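Local coordinates for protein aldehyde dehydrogenase (Burkholderia cenocepacia, PDB 4O6R) that probably oxidises aldehydes with NAD(P)+ as a member of the aldehyde dehydrogenase family, and holds AMP in its nucleotide pocket, at residues 11-16 against 47-52; 17-22 against 191-196; 261-266 against 409-414. All coordinates share one frame; numbering follows the deposited sequence.

Overall arrangement
Contacts 1 and 2 are neighbours, their centres 10 Å apart, and they share the two-stranded antiparallel hairpin near the N-terminus: strand 13-15 meets helix 47-66 in contact 1, and strand 18-20 meets helix 187-199 in contact 2. The two are joined directly, for L13 O lies 2.8 Å from V20 N across the hairpin. Both lie to one side of the AMP pocket: the side chain of L13 is about 13 Å from the nucleotide, and that of V193 about 12 Å from the side chain of V154, an AMP-binding residue. Contact 3 belongs to another sheet beyond the chain's centre, its centre 45 Å from those of contacts 1 and 2.

Contact 1 (11-16 against 47-52); sequences TQLFID and AADVDL
L13 and D49 both turn CG anti to the carbonyl carbon (chi1 -45° and -61°), and their side chains meet at about a right angle. The contact sets the first strand of the N-terminal β-hairpin, 13-15 with 18-20, against the first turns of helix 47-66. CD1 of L13 does the touching: it lies against the CB-CG end of D49 and beside its OD1, 3.5 Å from both D49 CG and D49 OD1. The polar end of D49 is engaged elsewhere: OD1 accepts a hydrogen bond from the backbone N of V23, just beyond the hairpin, and OD2 one from the N of T46, immediately before the helix. These two bonds hold the carboxylate while the L13 methyl packs against it. Two residues along the strand, I15 reaches the helix backbone with both ends of its branched side chain. Its CD1 approaches D49 O at 3.8 Å, and its CG2 lies 3.9 Å from L52 O. A salt bridge from D16 to R59 adds a polar link between the turn after the strand and the same helix. The sole apolar side-chain pair across the segments is I15 CG2 with L52 CB, at 4.3 Å.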
# COMPACT_ATOMS: atom_id res chain seq x y z
N THR A 11 -29.35 -9.20 -30.35
CA THR A 11 -28.57 -8.66 -31.44
C THR A 11 -28.59 -7.13 -31.52
O THR A 11 -27.96 -6.56 -32.38
CB THR A 11 -29.12 -9.17 -32.78
OG1 THR A 11 -30.46 -8.69 -32.93
CG2 THR A 11 -29.09 -10.69 -32.84
N GLN A 12 -29.32 -6.48 -30.63
CA GLN A 12 -29.44 -5.03 -30.66
C GLN A 12 -28.40 -4.32 -29.76
O GLN A 12 -27.72 -4.94 -28.97
CB GLN A 12 -30.86 -4.67 -30.22
CG GLN A 12 -31.97 -5.15 -31.16
CD GLN A 12 -33.32 -5.12 -30.48
OE1 GLN A 12 -33.55 -5.81 -29.49
NE2 GLN A 12 -34.22 -4.28 -30.99
N LEU A 13 -28.32 -3.00 -29.89
CA LEU A 13 -27.56 -2.16 -28.97
C LEU A 13 -28.19 -2.27 -27.61
O LEU A 13 -29.40 -2.55 -27.49
CB LEU A 13 -27.56 -0.69 -29.41
CG LEU A 13 -27.32 -0.32 -30.87
CD1 LEU A 13 -27.22 1.18 -31.06
CD2 LEU A 13 -26.11 -1.02 -31.44
N PHE A 14 -27.39 -2.06 -26.57
CA PHE A 14 -27.94 -2.05 -25.22
C PHE A 14 -27.63 -0.69 -24.65
O PHE A 14 -26.45 -0.34 -24.44
CB PHE A 14 -27.37 -3.13 -24.34
CG PHE A 14 -28.09 -3.29 -23.03
CD1 PHE A 14 -27.70 -2.57 -21.91
CD2 PHE A 14 -29.17 -4.16 -22.92
CE1 PHE A 14 -28.36 -2.73 -20.70
CE2 PHE A 14 -29.83 -4.33 -21.71
CZ PHE A 14 -29.43 -3.61 -20.60
N ILE A 15 -28.69 0.09 -24.43
CA ILE A 15 -28.54 1.48 -24.04
C ILE A 15 -29.58 1.78 -22.98
O ILE A 15 -30.78 1.49 -23.15
CB ILE A 15 -28.72 2.43 -25.23
CG1 ILE A 15 -27.60 2.23 -26.21
CG2 ILE A 15 -28.77 3.89 -24.80
CD1 ILE A 15 -27.70 3.10 -27.42
N ASP A 16 -29.12 2.35 -21.89
CA ASP A 16 -29.98 2.77 -20.80
C ASP A 16 -30.90 1.62 -20.38
O ASP A 16 -32.08 1.81 -20.17
CB ASP A 16 -30.79 4.01 -21.20
CG ASP A 16 -31.15 4.89 -20.01
OD1 ASP A 16 -30.64 4.66 -18.89
OD2 ASP A 16 -31.93 5.82 -20.20
N ALA A 47 -22.55 7.44 -34.54
CA ALA A 47 -22.28 8.51 -33.58
C ALA A 47 -23.49 8.88 -32.73
O ALA A 47 -23.38 9.06 -31.52
CB ALA A 47 -21.77 9.74 -34.31
N ALA A 48 -24.67 8.96 -33.35
CA ALA A 48 -25.88 9.29 -32.60
C ALA A 48 -26.18 8.27 -31.50
O ALA A 48 -26.70 8.63 -30.44
CB ALA A 48 -27.07 9.41 -33.55
N ASP A 49 -25.83 7.02 -31.73
CA ASP A 49 -26.07 5.97 -30.73
C ASP A 49 -25.05 6.05 -29.62
O ASP A 49 -25.37 5.89 -28.45
CB ASP A 49 -25.99 4.60 -31.37
CG ASP A 49 -27.04 4.41 -32.47
OD1 ASP A 49 -28.25 4.38 -32.13
OD2 ASP A 49 -26.63 4.31 -33.65
N VAL A 50 -23.80 6.31 -29.99
CA VAL A 50 -22.79 6.59 -28.98
C VAL A 50 -23.22 7.77 -28.09
O VAL A 50 -23.08 7.71 -26.87
CB VAL A 50 -21.42 6.87 -29.61
CG1 VAL A 50 -20.44 7.35 -28.55
CG2 VAL A 50 -20.92 5.61 -30.28
N ASP A 51 -23.78 8.81 -28.70
CA ASP A 51 -24.30 9.93 -27.90
C ASP A 51 -25.38 9.51 -26.90
O ASP A 51 -25.33 9.88 -25.75
CB ASP A 51 -24.82 11.06 -28.81
CG ASP A 51 -23.70 11.78 -29.55
OD1 ASP A 51 -22.53 11.55 -29.21
OD2 ASP A 51 -23.98 12.54 -30.51
N LEU A 52 -26.33 8.69 -27.35
CA LEU A 52 -27.37 8.18 -26.47
C LEU A 52 -26.77 7.35 -25.33
O LEU A 52 -27.21 7.45 -24.20
CB LEU A 52 -28.39 7.34 -27.26
CG LEU A 52 -29.26 8.13 -28.22
CD1 LEU A 52 -30.09 7.18 -29.07
CD2 LEU A 52 -30.19 9.09 -27.49

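Contact 2 (17-22 against 191-196); sequences GRFVDA and RIVELM
F19 pushes the far end of its ring, CE2 and CZ, against V193 and E194 on helix 187-199. It stands on the second strand of the N-terminal β-hairpin, and the contact seats that hairpin beside a helix of the Rossmann-like nucleotide-binding domain of the aldehyde dehydrogenase family, whose pocket here holds AMP. E194 CB lies at the ring edge, near its plane, 4.1 Å from F19 CE2, while V193 reaches F19 CZ obliquely through CG1, also at 4.1 Å. The side chains of F19 and V193 come from opposite directions; that of E194 crosses F19 at about a right angle, its carboxylate plane turned 81° from the ring. With CG anti to the backbone N (chi1 -169°) and the chain extended beyond it, E194 offers its aliphatic part to the aromatic ring and carries its charge farther along. There the carboxylate is held twice: OE1 receives R191 NH1 in a salt bridge one turn back along the helix, and OE2 bonds to Q10 NE2, ahead of the hairpin. R191 is itself shared, since NH1 also pairs with E198. Around F19, the ring of F14 meets it edge-to-face from the neighbouring strand, and V193 continues inward onto V206 and I208. At 2.8 Å, R191 NH1 reaches E194 OE1 from well above the carboxylate plane, 61° out of it.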
# COMPACT_ATOMS: atom_id res chain seq x y z
N GLY A 17 -30.33 0.43 -20.23
CA GLY A 17 -31.06 -0.69 -19.63
C GLY A 17 -31.95 -1.45 -20.58
O GLY A 17 -32.61 -2.39 -20.15
N ARG A 18 -31.94 -1.09 -21.86
CA ARG A 18 -32.86 -1.66 -22.83
C ARG A 18 -32.11 -2.06 -24.12
O ARG A 18 -31.15 -1.38 -24.53
CB ARG A 18 -33.99 -0.63 -23.14
N PHE A 19 -32.56 -3.15 -24.75
CA PHE A 19 -32.07 -3.50 -26.07
C PHE A 19 -32.81 -2.71 -27.13
O PHE A 19 -34.02 -2.76 -27.19
CB PHE A 19 -32.21 -5.00 -26.35
CG PHE A 19 -31.13 -5.81 -25.74
CD1 PHE A 19 -29.88 -5.87 -26.32
CD2 PHE A 19 -31.36 -6.54 -24.58
CE1 PHE A 19 -28.88 -6.64 -25.77
CE2 PHE A 19 -30.35 -7.30 -24.01
CZ PHE A 19 -29.11 -7.35 -24.62
N VAL A 20 -32.08 -1.97 -27.95
CA VAL A 20 -32.67 -1.04 -28.91
C VAL A 20 -31.99 -1.11 -30.27
O VAL A 20 -30.79 -1.41 -30.35
CB VAL A 20 -32.59 0.43 -28.42
CG1 VAL A 20 -33.49 0.65 -27.22
CG2 VAL A 20 -31.16 0.83 -28.06
N ASP A 21 -32.75 -0.84 -31.34
CA ASP A 21 -32.16 -0.70 -32.67
C ASP A 21 -31.31 0.58 -32.73
O ASP A 21 -31.46 1.47 -31.91
CB ASP A 21 -33.24 -0.62 -33.76
CG ASP A 21 -34.05 -1.88 -33.89
OD1 ASP A 21 -33.59 -2.97 -33.52
OD2 ASP A 21 -35.19 -1.79 -34.36
N ALA A 22 -30.41 0.64 -33.70
CA ALA A 22 -29.64 1.86 -33.97
C ALA A 22 -30.56 2.98 -34.49
O ALA A 22 -31.54 2.72 -35.17
CB ALA A 22 -28.55 1.57 -34.98
N ARG A 191 -24.84 -10.87 -24.69
CA ARG A 191 -25.33 -11.79 -23.65
C ARG A 191 -24.84 -11.39 -22.26
O ARG A 191 -25.59 -11.47 -21.29
CB ARG A 191 -24.93 -13.24 -23.97
CG ARG A 191 -25.43 -14.30 -22.98
CD ARG A 191 -26.94 -14.28 -22.78
NE ARG A 191 -27.37 -15.33 -21.84
CZ ARG A 191 -28.33 -15.21 -20.93
NH1 ARG A 191 -29.04 -14.08 -20.80
NH2 ARG A 191 -28.60 -16.25 -20.13
N ILE A 192 -23.57 -10.96 -22.15
CA ILE A 192 -23.05 -10.48 -20.88
C ILE A 192 -23.89 -9.33 -20.34
O ILE A 192 -24.25 -9.32 -19.17
CB ILE A 192 -21.57 -10.07 -21.01
CG1 ILE A 192 -20.70 -11.30 -21.15
CG2 ILE A 192 -21.09 -9.22 -19.83
CD1 ILE A 192 -20.72 -12.22 -19.93
N VAL A 193 -24.20 -8.33 -21.17
CA VAL A 193 -24.92 -7.18 -20.64
C VAL A 193 -26.34 -7.56 -20.29
O VAL A 193 -26.93 -6.95 -19.38
CB VAL A 193 -24.83 -5.93 -21.54
CG1 VAL A 193 -25.71 -6.07 -22.77
CG2 VAL A 193 -25.21 -4.69 -20.76
N GLU A 194 -26.91 -8.53 -21.00
CA GLU A 194 -28.20 -9.09 -20.63
C GLU A 194 -28.14 -9.72 -19.23
O GLU A 194 -29.04 -9.49 -18.41
CB GLU A 194 -28.67 -10.14 -21.66
CG GLU A 194 -30.12 -10.54 -21.46
CD GLU A 194 -30.60 -11.54 -22.46
OE1 GLU A 194 -29.79 -12.38 -22.93
OE2 GLU A 194 -31.80 -11.46 -22.77
N LEU A 195 -27.08 -10.48 -18.95
CA LEU A 195 -26.91 -11.05 -17.61
C LEU A 195 -26.73 -9.95 -16.57
O LEU A 195 -27.28 -10.05 -15.49
CB LEU A 195 -25.72 -12.02 -17.52
CG LEU A 195 -25.87 -13.30 -18.34
CD1 LEU A 195 -24.59 -14.13 -18.38
CD2 LEU A 195 -27.01 -14.12 -17.79
N MET A 196 -25.96 -8.91 -16.91
CA MET A 196 -25.83 -7.75 -16.04
C MET A 196 -27.19 -7.16 -15.64
O MET A 196 -27.43 -6.88 -14.46
CB MET A 196 -24.94 -6.68 -16.70
CG MET A 196 -23.47 -7.07 -16.74
SD MET A 196 -22.57 -5.84 -17.69
CE MET A 196 -20.93 -6.04 -16.99

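Contact 3 (261-266 against 409-414); sequences ANIVFD and AIANAT
A411, on the last turn of helix 404-411, fits against A261 and I263, two residues on the same face of strand 261-264. This is the close-packed part of the contact. The CB atoms of A261 and A411 lie 4.1 Å apart, and the small methyl groups let the backbones come near, with 5.5 Å between the CA atoms of this pair. I263 adds its tip: CD1 reaches A411 CB at 4.0 Å, because CG1 stands anti to the carbonyl carbon (chi1 -52°) and the chain then runs on extended to CD1 (chi2 166°). The methyl of A411 thus meets one short and one long side chain from the strand. The strand lies inside the seven-stranded mixed sheet of what is, by family, the catalytic domain, away from the AMP site. The helix end covers a small part of one face, where I263 also packs on M433 and F401. On the solvent side, A409 and A413 are exposed and make no contact with the strand, and D266, where the strand has given way to loop, is exposed too. N412, the first residue to leave helical angles, sends its amide instead to the backbone of R436 and D438. Two carbonyls at the helix end, I410 O and A411 O, are met by R294 NH1 and NH2. Across the two segments only methyl and aliphatic carbon meet, which suggests that shape and burial probably account for the contact, while R294 deals with those two carbonyls.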
# COMPACT_ATOMS: atom_id res chain seq x y z
N ALA A 261 8.86 -12.73 -27.66
CA ALA A 261 9.91 -13.74 -27.70
C ALA A 261 9.61 -14.84 -26.69
O ALA A 261 9.14 -14.57 -25.56
CB ALA A 261 11.26 -13.12 -27.38
N ASN A 262 9.90 -16.06 -27.09
CA ASN A 262 9.79 -17.25 -26.23
C ASN A 262 11.13 -17.95 -26.35
O ASN A 262 11.38 -18.59 -27.36
CB ASN A 262 8.63 -18.10 -26.74
CG ASN A 262 8.39 -19.33 -25.88
OD1 ASN A 262 8.90 -19.43 -24.76
ND2 ASN A 262 7.58 -20.26 -26.39
N ILE A 263 12.01 -17.73 -25.37
CA ILE A 263 13.42 -18.07 -25.48
C ILE A 263 13.67 -19.41 -24.77
O ILE A 263 13.30 -19.58 -23.62
CB ILE A 263 14.32 -16.99 -24.83
CG1 ILE A 263 13.98 -15.59 -25.35
CG2 ILE A 263 15.79 -17.29 -25.05
CD1 ILE A 263 14.56 -14.45 -24.53
N VAL A 264 14.30 -20.35 -25.47
CA VAL A 264 14.61 -21.64 -24.90
C VAL A 264 16.12 -21.79 -24.80
O VAL A 264 16.85 -21.89 -25.81
CB VAL A 264 13.97 -22.77 -25.72
CG1 VAL A 264 14.24 -24.14 -25.11
CG2 VAL A 264 12.48 -22.52 -25.87
N PHE A 265 16.59 -21.84 -23.57
CA PHE A 265 17.99 -22.04 -23.28
C PHE A 265 18.38 -23.52 -23.31
O PHE A 265 17.53 -24.42 -23.29
CB PHE A 265 18.36 -21.39 -21.95
CG PHE A 265 18.44 -19.91 -22.03
CD1 PHE A 265 19.61 -19.28 -22.43
CD2 PHE A 265 17.33 -19.13 -21.75
CE1 PHE A 265 19.67 -17.90 -22.53
CE2 PHE A 265 17.38 -17.75 -21.83
CZ PHE A 265 18.55 -17.12 -22.23
N ASP A 266 19.68 -23.78 -23.35
CA ASP A 266 20.14 -25.17 -23.56
C ASP A 266 19.96 -26.04 -22.32
O ASP A 266 20.07 -27.26 -22.40
CB ASP A 266 21.57 -25.24 -24.15
CG ASP A 266 22.64 -24.78 -23.21
OD1 ASP A 266 22.39 -23.97 -22.32
OD2 ASP A 266 23.76 -25.27 -23.35
N ALA A 409 19.53 -9.57 -27.07
CA ALA A 409 19.53 -8.66 -28.20
C ALA A 409 18.37 -9.01 -29.15
O ALA A 409 17.62 -8.13 -29.57
CB ALA A 409 20.88 -8.66 -28.92
N ILE A 410 18.20 -10.29 -29.45
CA ILE A 410 17.09 -10.72 -30.29
C ILE A 410 15.74 -10.35 -29.64
O ILE A 410 14.88 -9.75 -30.29
CB ILE A 410 17.15 -12.23 -30.61
CG1 ILE A 410 18.35 -12.52 -31.50
CG2 ILE A 410 15.88 -12.73 -31.27
CD1 ILE A 410 18.72 -14.00 -31.57
N ALA A 411 15.58 -10.68 -28.37
CA ALA A 411 14.35 -10.44 -27.67
C ALA A 411 13.92 -8.99 -27.82
O ALA A 411 12.75 -8.72 -28.02
CB ALA A 411 14.45 -10.80 -26.18
N ASN A 412 14.89 -8.09 -27.67
CA ASN A 412 14.62 -6.66 -27.65
C ASN A 412 14.72 -5.99 -29.02
O ASN A 412 14.61 -4.77 -29.08
CB ASN A 412 15.57 -5.96 -26.66
CG ASN A 412 15.19 -6.24 -25.20
OD1 ASN A 412 14.10 -6.75 -24.89
ND2 ASN A 412 16.09 -5.92 -24.31
N ALA A 413 14.85 -6.78 -30.11
CA ALA A 413 15.08 -6.23 -31.46
C ALA A 413 13.83 -5.76 -32.23
O ALA A 413 13.96 -5.29 -33.38
CB ALA A 413 15.84 -7.25 -32.32
N THR A 414 12.64 -5.86 -31.64
CA THR A 414 11.43 -5.41 -32.33
C THR A 414 10.92 -4.07 -31.82
O THR A 414 11.45 -3.51 -30.87
CB THR A 414 10.27 -6.41 -32.18
OG1 THR A 414 9.63 -6.20 -30.90
CG2 THR A 414 10.76 -7.86 -32.35